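Local coordinates for ankyrin repeat and SAM domain-containing protein 3 (Homo sapiens, PDB 4NL9) that may take part in vasopressin signalling in the kidney and self-associates through its SAM domain, the part of the longer protein present here, at residues A[35-38]-A[39-42]. The protein carries 1 engineered substitution. Sequence-based numbering, arbitrary orientation.
Engineered in segment 35-38: Glu36 (natural residue Ile).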
loop_
_atom_site.group_PDB
_atom_site.type_symbol
_atom_site.label_atom_id
_atom_site.label_comp_id
_atom_site.label_asym_id
_atom_site.label_seq_id
_atom_site.Cartn_x
_atom_site.Cartn_y
_atom_site.Cartn_z
ATOM N N ARG A 35 13.568 5.830 -13.624
ATOM C CA ARG A 35 13.701 4.721 -14.565
ATOM C C ARG A 35 13.981 3.397 -13.850
ATOM O O ARG A 35 13.318 2.390 -14.120
ATOM C CB ARG A 35 14.798 5.033 -15.576
ATOM C CG ARG A 35 14.947 3.986 -16.652
ATOM C CD ARG A 35 15.825 4.526 -17.770
ATOM N NE ARG A 35 16.521 3.466 -18.493
ATOM C CZ ARG A 35 17.731 3.019 -18.171
ATOM N NH1 ARG A 35 18.376 3.539 -17.134
ATOM N NH2 ARG A 35 18.297 2.052 -18.883
ATOM N N GLU A 36 14.940 3.393 -12.927
ATOM C CA GLU A 36 15.239 2.176 -12.185
ATOM C C GLU A 36 14.081 1.792 -11.272
ATOM O O GLU A 36 13.766 0.617 -11.136
ATOM C CB GLU A 36 16.537 2.299 -11.381
ATOM C CG GLU A 36 16.865 1.025 -10.611
ATOM C CD GLU A 36 18.207 1.063 -9.907
ATOM O OE1 GLU A 36 18.856 2.126 -9.900
ATOM O OE2 GLU A 36 18.613 0.013 -9.359
ATOM N N PHE A 37 13.450 2.779 -10.646
ATOM C CA PHE A 37 12.324 2.499 -9.757
ATOM C C PHE A 37 11.226 1.716 -10.489
ATOM O O PHE A 37 10.641 0.778 -9.942
ATOM C CB PHE A 37 11.775 3.818 -9.181
ATOM C CG PHE A 37 10.547 3.647 -8.317
ATOM C CD1 PHE A 37 10.671 3.332 -6.970
ATOM C CD2 PHE A 37 9.279 3.803 -8.860
ATOM C CE1 PHE A 37 9.545 3.180 -6.172
ATOM C CE2 PHE A 37 8.141 3.652 -8.070
ATOM C CZ PHE A 37 8.279 3.343 -6.723
ATOM N N LEU A 38 10.965 2.092 -11.739
ATOM C CA LEU A 38 9.901 1.472 -12.520
ATOM C C LEU A 38 10.229 0.054 -12.969
ATOM O O LEU A 38 9.359 -0.632 -13.517
ATOM C CB LEU A 38 9.516 2.357 -13.707
ATOM C CG LEU A 38 8.869 3.695 -13.340
ATOM C CD1 LEU A 38 8.707 4.578 -14.568
ATOM C CD2 LEU A 38 7.513 3.510 -12.635
ATOM N N THR A 39 11.461 -0.384 -12.724
ATOM C CA THR A 39 11.851 -1.776 -12.979
ATOM C C THR A 39 11.826 -2.662 -11.728
ATOM O O THR A 39 12.061 -3.864 -11.826
ATOM C CB THR A 39 13.276 -1.887 -13.580
ATOM O OG1 THR A 39 14.262 -1.648 -12.568
ATOM C CG2 THR A 39 13.462 -0.926 -14.743
ATOM N N LEU A 40 11.556 -2.086 -10.557
ATOM C CA LEU A 40 11.692 -2.848 -9.316
ATOM C C LEU A 40 10.514 -3.761 -9.080
ATOM O O LEU A 40 9.391 -3.431 -9.420
ATOM C CB LEU A 40 11.831 -1.917 -8.109
ATOM C CG LEU A 40 13.045 -0.997 -8.168
ATOM C CD1 LEU A 40 13.026 -0.074 -6.963
ATOM C CD2 LEU A 40 14.335 -1.807 -8.211
ATOM N N THR A 41 10.801 -4.915 -8.499
ATOM C CA THR A 41 9.756 -5.816 -8.043
ATOM C C THR A 41 9.501 -5.594 -6.555
ATOM O O THR A 41 10.249 -4.872 -5.872
ATOM C CB THR A 41 10.128 -7.301 -8.260
ATOM O OG1 THR A 41 11.171 -7.662 -7.347
ATOM C CG2 THR A 41 10.588 -7.540 -9.698
ATOM N N GLU A 42 8.446 -6.230 -6.059
ATOM C CA GLU A 42 8.054 -6.117 -4.668
ATOM C C GLU A 42 9.209 -6.439 -3.725
ATOM O O GLU A 42 9.479 -5.683 -2.771
ATOM C CB GLU A 42 6.871 -7.041 -4.392
ATOM C CG GLU A 42 6.361 -6.951 -2.987
ATOM C CD GLU A 42 5.140 -7.823 -2.777
ATOM O OE1 GLU A 42 5.235 -9.041 -3.045
ATOM O OE2 GLU A 42 4.088 -7.294 -2.359
#
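Thr39 and Leu40 fold back against Glu36 and Phe37 of the short helix 34-37, and the carbonyl O of Glu36 takes two bonds from Thr39. Thr39 OG1 donates to Glu36 O at 2.7 Å, in the carbonyl plane and on a lone pair, while Thr39 N reaches the same oxygen at 3.0 Å from well above that plane. With chi1 at 75°, OG1 sits between the backbone N and the carbonyl carbon, which brings it to the oxygen that the backbone N-H already reaches; the methyl CG2 of Thr39 lies 3.4 Å from Arg35 O. Leu40 N bonds to Phe37 O (3.1 Å), closing a type I turn.

On the packed side, Leu40 CG sits 3.5 Å from both Glu36 O and Phe37 O, and Leu40 CD1 reaches Phe37 CD1 at 4.1 Å, the side chains crossing at about a right angle. Phe37 is buried against Leu14, Met59 and Ile63, with an edge-to-face partner in Phe27, whereas Leu40 continues onto Leu45 and Ile48. Cutting Leu40 back to an alanine removes CG and both methyls and is likely to leave a gap beside Phe37 and Leu45, with the two carbonyls less covered. Thr39 and Arg35 lie on the solvent side, next to the engineered, partly exposed Glu36. Thr41 N-caps helix 42-48, making this a short turn joining two helices of the five-helix SAM fold.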